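Local coordinates for protein D-alanyl transferase DltD (Enterococcus faecium TX0133A04, PDB 6PFX) that probably transfers D-alanine during the D-alanylation of lipoteichoic acid in the Gram-positive cell wall, at residues R13-M19 against R68-A74; A92-K96 against K284-E288. All blocks are in the same frame, centred on the assembly; numbering follows the deposited sequence.

Contact 1 (R13-M19 against R68-A74); sequences RRASSSM and RPFLLGA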
loop_
_atom_site.group_PDB
_atom_site.type_symbol
_atom_site.label_atom_id
_atom_site.label_comp_id
_atom_site.label_asym_id
_atom_site.label_seq_id
_atom_site.Cartn_x
_atom_site.Cartn_y
_atom_site.Cartn_z
ATOM N N ARG A 13 3.383 -18.725 -7.106
ATOM C CA ARG A 13 2.288 -18.771 -6.140
ATOM C C ARG A 13 2.802 -18.530 -4.729
ATOM O O ARG A 13 2.225 -17.740 -3.971
ATOM C CB ARG A 13 1.589 -20.127 -6.244
ATOM C CG ARG A 13 0.406 -20.315 -5.325
ATOM C CD ARG A 13 -0.389 -21.555 -5.738
ATOM N NE ARG A 13 -1.424 -21.901 -4.766
ATOM C CZ ARG A 13 -1.343 -22.905 -3.893
ATOM N NH1 ARG A 13 -0.274 -23.691 -3.854
ATOM N NH2 ARG A 13 -2.347 -23.127 -3.055
ATOM N N ARG A 14 3.896 -19.197 -4.358
ATOM C CA ARG A 14 4.504 -18.938 -3.059
ATOM C C ARG A 14 4.897 -17.471 -2.928
ATOM O O ARG A 14 4.631 -16.832 -1.901
ATOM C CB ARG A 14 5.718 -19.848 -2.863
ATOM C CG ARG A 14 5.366 -21.312 -2.624
ATOM C CD ARG A 14 6.536 -22.230 -2.973
ATOM N NE ARG A 14 7.759 -21.866 -2.262
ATOM C CZ ARG A 14 8.989 -22.108 -2.709
ATOM N NH1 ARG A 14 9.176 -22.711 -3.877
ATOM N NH2 ARG A 14 10.037 -21.738 -1.985
ATOM N N ALA A 15 5.527 -16.917 -3.968
ATOM C CA ALA A 15 5.957 -15.525 -3.932
ATOM C C ALA A 15 4.782 -14.574 -3.746
ATOM O O ALA A 15 4.917 -13.535 -3.081
ATOM C CB ALA A 15 6.694 -15.174 -5.228
ATOM N N SER A 16 3.626 -14.904 -4.344
ATOM C CA SER A 16 2.482 -13.998 -4.363
ATOM C C SER A 16 1.963 -13.684 -2.967
ATOM O O SER A 16 1.267 -12.680 -2.793
ATOM C CB SER A 16 1.339 -14.566 -5.222
ATOM O OG SER A 16 0.693 -15.667 -4.606
ATOM N N SER A 17 2.290 -14.506 -1.972
ATOM C CA SER A 17 1.854 -14.274 -0.604
ATOM C C SER A 17 3.011 -14.121 0.369
ATOM O O SER A 17 2.770 -13.974 1.573
ATOM C CB SER A 17 0.940 -15.414 -0.139
ATOM O OG SER A 17 1.631 -16.654 -0.140
ATOM N N SER A 18 4.255 -14.111 -0.115
ATOM C CA SER A 18 5.403 -14.107 0.780
ATOM C C SER A 18 5.680 -12.738 1.389
ATOM O O SER A 18 6.196 -12.659 2.510
ATOM C CB SER A 18 6.658 -14.533 0.017
ATOM O OG SER A 18 6.998 -13.564 -0.967
ATOM N N MET A 19 5.378 -11.659 0.662
ATOM C CA MET A 19 5.804 -10.312 1.055
ATOM C C MET A 19 7.318 -10.260 1.278
ATOM O O MET A 19 7.831 -9.428 2.025
ATOM C CB MET A 19 4.995 -9.807 2.256
ATOM C CG MET A 19 3.501 -9.636 1.937
ATOM S SD MET A 19 2.384 -9.451 3.336
ATOM C CE MET A 19 3.143 -8.098 4.233
ATOM N N ARG A 68 -5.792 -14.316 -8.159
ATOM C CA ARG A 68 -5.040 -14.477 -6.921
ATOM C C ARG A 68 -4.357 -13.171 -6.570
ATOM O O ARG A 68 -3.646 -12.584 -7.411
ATOM C CB ARG A 68 -4.010 -15.597 -7.125
ATOM C CG ARG A 68 -3.160 -15.892 -5.914
ATOM C CD ARG A 68 -2.264 -17.129 -6.095
ATOM N NE ARG A 68 -3.008 -18.388 -6.170
ATOM C CZ ARG A 68 -3.292 -19.036 -7.298
ATOM N NH1 ARG A 68 -2.905 -18.554 -8.470
ATOM N NH2 ARG A 68 -3.969 -20.173 -7.251
ATOM N N PRO A 69 -4.533 -12.651 -5.357
ATOM C CA PRO A 69 -3.783 -11.447 -4.980
ATOM C C PRO A 69 -2.284 -11.714 -5.026
ATOM O O PRO A 69 -1.813 -12.795 -4.672
ATOM C CB PRO A 69 -4.264 -11.141 -3.555
ATOM C CG PRO A 69 -5.558 -11.898 -3.417
ATOM C CD PRO A 69 -5.434 -13.112 -4.282
ATOM N N PHE A 70 -1.534 -10.718 -5.480
ATOM C CA PHE A 70 -0.082 -10.707 -5.345
ATOM C C PHE A 70 0.216 -9.588 -4.346
ATOM O O PHE A 70 -0.030 -8.411 -4.632
ATOM C CB PHE A 70 0.618 -10.491 -6.681
ATOM C CG PHE A 70 2.051 -10.897 -6.650
ATOM C CD1 PHE A 70 2.967 -10.147 -5.938
ATOM C CD2 PHE A 70 2.480 -12.042 -7.298
ATOM C CE1 PHE A 70 4.307 -10.524 -5.885
ATOM C CE2 PHE A 70 3.804 -12.439 -7.234
ATOM C CZ PHE A 70 4.723 -11.670 -6.537
ATOM N N LEU A 71 0.671 -9.951 -3.152
ATOM C CA LEU A 71 0.774 -8.983 -2.066
ATOM C C LEU A 71 2.068 -8.192 -2.189
ATOM O O LEU A 71 3.166 -8.759 -2.121
ATOM C CB LEU A 71 0.712 -9.700 -0.723
ATOM C CG LEU A 71 -0.439 -10.687 -0.545
ATOM C CD1 LEU A 71 -0.367 -11.317 0.824
ATOM C CD2 LEU A 71 -1.786 -10.001 -0.740
ATOM N N LEU A 72 1.941 -6.877 -2.329
ATOM C CA LEU A 72 3.093 -6.018 -2.556
ATOM C C LEU A 72 3.316 -4.994 -1.454
ATOM O O LEU A 72 4.258 -4.198 -1.543
ATOM C CB LEU A 72 2.988 -5.338 -3.926
ATOM C CG LEU A 72 3.144 -6.275 -5.133
ATOM C CD1 LEU A 72 2.823 -5.535 -6.419
ATOM C CD2 LEU A 72 4.549 -6.878 -5.191
ATOM N N GLY A 73 2.519 -4.998 -0.428
ATOM C CA GLY A 73 2.865 -4.265 0.767
ATOM C C GLY A 73 3.595 -5.132 1.790
ATOM O O GLY A 73 3.512 -6.360 1.754
ATOM N N ALA A 74 4.300 -4.463 2.701
ATOM C CA ALA A 74 5.031 -5.109 3.786
ATOM C C ALA A 74 5.215 -4.082 4.896
ATOM O O ALA A 74 4.878 -2.906 4.724
ATOM C CB ALA A 74 6.386 -5.650 3.300
HETATM O O HOH W 1 4.341 -11.150 -1.811
#
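Phe70 holds its CG trans to its own N (chi1 -162°), which swings the ring beneath helix 13-18, and Met19, with a chi3 of 53°, bends its methyl toward the chain beyond the strand. The Phe70 ring offers a face to the backbone of Ser16: CA of Ser16 stands over that face, 3.6 Å from the centroid of the Phe70 ring, a CH-pi contact. CB of Ser16 meets Phe70 CD2, while the Ser16 hydroxyl donates to Arg13 O in its own helix, beside Arg68 CD. Ala15 CB packs near CZ of the same ring. Next to it the strand donates its one direct hydrogen bond across the contact, Leu71 N to Ser16 O, 2.8 Å and almost straight at 174°. A water links the two segments: it donates to Ala15 O and Leu71 O and accepts from Met19 N, so one molecule ties three backbone groups.

At the outer end, Arg13 CD lies above one face of the Arg68 guanidinium, near its rim, and the two guanidinium planes stand nearly perpendicular. Arg13 NE and Arg68 NH2 are 4.0 Å apart, like charges probably eased by the weak, long ion pairs of Arg13 with Glu10, Glu61 and Asp207. At the other end Met19 CG rests on Leu71 CB at 3.9 Å, while its CE lies against Ala74 CA and Gly73 O, a buried oxygen with no hydrogen-bond partner in the model. Ser17 turns its hydroxyl to Gln203, outside the pair.

The arrangement joins helix 9-18 to an outermost strand of the parallel sheet, as fits an alpha/beta fold of the SGNH hydrolase clan, with Met19 near a possible Ser-His-Asp triad of Ser46, His348 and Asp345.

Contact 2 (A92-K96 against K284-E288); sequences AMKNK and KNHNE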
loop_
_atom_site.group_PDB
_atom_site.type_symbol
_atom_site.label_atom_id
_atom_site.label_comp_id
_atom_site.label_asym_id
_atom_site.label_seq_id
_atom_site.Cartn_x
_atom_site.Cartn_y
_atom_site.Cartn_z
ATOM N N ALA A 92 4.204 -4.442 -17.488
ATOM C CA ALA A 92 3.514 -5.564 -16.862
ATOM C C ALA A 92 2.262 -5.096 -16.140
ATOM O O ALA A 92 1.320 -5.874 -15.960
ATOM C CB ALA A 92 4.455 -6.301 -15.910
ATOM N N MET A 93 2.225 -3.829 -15.735
ATOM C CA MET A 93 1.072 -3.291 -15.036
ATOM C C MET A 93 0.020 -2.697 -15.955
ATOM O O MET A 93 -1.050 -2.319 -15.476
ATOM C CB MET A 93 1.518 -2.190 -14.065
ATOM C CG MET A 93 2.263 -2.712 -12.891
ATOM S SD MET A 93 1.102 -3.335 -11.676
ATOM C CE MET A 93 0.318 -1.823 -11.086
ATOM N N LYS A 94 0.280 -2.589 -17.250
ATOM C CA LYS A 94 -0.645 -1.868 -18.111
ATOM C C LYS A 94 -2.038 -2.487 -18.033
ATOM O O LYS A 94 -2.207 -3.704 -18.164
ATOM C CB LYS A 94 -0.133 -1.895 -19.553
ATOM C CG LYS A 94 -0.989 -1.071 -20.519
ATOM C CD LYS A 94 -0.474 -1.117 -21.947
ATOM C CE LYS A 94 -1.363 -0.286 -22.863
ATOM N NZ LYS A 94 -0.892 -0.331 -24.272
ATOM N N ASN A 95 -3.038 -1.641 -17.809
ATOM C CA ASN A 95 -4.447 -1.994 -17.876
ATOM C C ASN A 95 -4.905 -2.932 -16.765
ATOM O O ASN A 95 -6.062 -3.354 -16.776
ATOM C CB ASN A 95 -4.827 -2.627 -19.227
ATOM C CG ASN A 95 -4.662 -1.678 -20.385
ATOM O OD1 ASN A 95 -4.099 -2.034 -21.418
ATOM N ND2 ASN A 95 -5.179 -0.471 -20.232
ATOM N N LYS A 96 -4.058 -3.271 -15.805
ATOM C CA LYS A 96 -4.503 -4.169 -14.751
ATOM C C LYS A 96 -5.427 -3.477 -13.750
ATOM O O LYS A 96 -5.350 -2.269 -13.500
ATOM C CB LYS A 96 -3.299 -4.757 -14.014
ATOM C CG LYS A 96 -2.460 -5.701 -14.876
ATOM C CD LYS A 96 -1.378 -6.411 -14.080
ATOM C CE LYS A 96 -1.947 -7.535 -13.226
ATOM N NZ LYS A 96 -2.242 -8.829 -13.916
ATOM N N LYS A 284 -1.034 6.649 -15.780
ATOM C CA LYS A 284 -0.295 6.434 -17.026
ATOM C C LYS A 284 -0.449 5.006 -17.528
ATOM O O LYS A 284 -0.459 4.777 -18.743
ATOM C CB LYS A 284 1.171 6.834 -16.845
ATOM C CG LYS A 284 1.325 8.355 -16.752
ATOM C CD LYS A 284 2.735 8.827 -16.415
ATOM C CE LYS A 284 2.800 10.355 -16.276
ATOM N NZ LYS A 284 4.096 10.801 -15.669
ATOM N N ASN A 285 -0.601 4.046 -16.617
ATOM C CA ASN A 285 -0.830 2.654 -16.967
ATOM C C ASN A 285 -2.285 2.331 -17.287
ATOM O O ASN A 285 -2.590 1.177 -17.620
ATOM C CB ASN A 285 -0.481 1.754 -15.782
ATOM C CG ASN A 285 0.980 1.563 -15.598
ATOM O OD1 ASN A 285 1.771 1.736 -16.524
ATOM N ND2 ASN A 285 1.355 1.152 -14.394
ATOM N N HIS A 286 -3.193 3.291 -17.153
ATOM C CA HIS A 286 -4.626 3.037 -17.313
ATOM C C HIS A 286 -5.111 1.920 -16.385
ATOM O O HIS A 286 -5.937 1.080 -16.758
ATOM C CB HIS A 286 -4.977 2.789 -18.783
ATOM C CG HIS A 286 -4.494 3.881 -19.695
ATOM N ND1 HIS A 286 -5.054 5.141 -19.707
ATOM C CD2 HIS A 286 -3.484 3.910 -20.597
ATOM C CE1 HIS A 286 -4.419 5.896 -20.586
ATOM N NE2 HIS A 286 -3.462 5.173 -21.141
ATOM N N ASN A 287 -4.604 1.917 -15.154
ATOM C CA ASN A 287 -5.078 0.972 -14.161
ATOM C C ASN A 287 -6.440 1.419 -13.647
ATOM O O ASN A 287 -6.665 2.604 -13.400
ATOM C CB ASN A 287 -4.134 0.930 -12.960
ATOM C CG ASN A 287 -2.801 0.318 -13.282
ATOM O OD1 ASN A 287 -1.760 0.925 -13.060
ATOM N ND2 ASN A 287 -2.822 -0.884 -13.829
ATOM N N GLU A 288 -7.341 0.469 -13.455
ATOM C CA GLU A 288 -8.535 0.705 -12.659
ATOM C C GLU A 288 -8.200 0.277 -11.238
ATOM O O GLU A 288 -7.598 -0.782 -11.035
ATOM C CB GLU A 288 -9.713 -0.100 -13.189
ATOM C CG GLU A 288 -10.219 0.389 -14.560
ATOM C CD GLU A 288 -11.016 1.696 -14.492
ATOM O OE1 GLU A 288 -11.377 2.158 -13.388
ATOM O OE2 GLU A 288 -11.289 2.279 -15.565
HETATM O O HOH W 2 -7.883 -1.753 -15.489
#
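Asn287 points the ND2 end of its amide into the type II turn Met93-Lys96, between the carbonyls of Met93 and Lys96. ND2 of Asn287 donates to Met93 O at 2.8 Å and to Lys96 O at 2.9 Å; each acceptor sits somewhat out of the amide plane, by 18° and 15°. Met93 O also takes the turn's own bond from Lys96 N, so two donors share it. CG of Asn287 lies beside the backbone N (chi1 -69°), a setting that carries the amide toward the turn.

The turn answers from its backbone: Asn95 N donates to Asn285 O at 2.9 Å, close to the line of that carbonyl. Asn285 ND2 comes up against Met93 CB at 3.4 Å and gives a weak bond to Asn287 OD1. On the outside, Asn95 and His286 run side by side, ND2 of Asn95 3.6 Å from CB of His286. A water joins Asn95 O to Glu288 N, beside a weak bond from Glu288 N to Lys96 O.

Both N-H groups of the Asn287 amide are spent on turn carbonyls, so the join between the turn and the segment around the Schellman motif of helix 271-284 is made by neutral hydrogen bonds, with no salt bridge between the two.

Overall arrangement
Both contacts border the same parallel sheet but at different parts of it. Contact 1 is buried and lies on strand 68-71, at one edge of the sheet; contact 2 is partly buried and joins the loops leading into the neighbouring inner strands 97-101 and 288-293. Their centres are 19 Å apart and they do not touch, though Tyr39 of strand 39-43 meets both: Ser16 and Arg68 pack on it, and its backbone O accepts from Lys96 NZ. Apart from the arginine pair at its partly exposed end, contact 1 relies on apolar and ring packing around one direct backbone bond, whereas contact 2 relies on asparagine amides and backbone carbonyls. Each includes a water linking backbone groups of both segments.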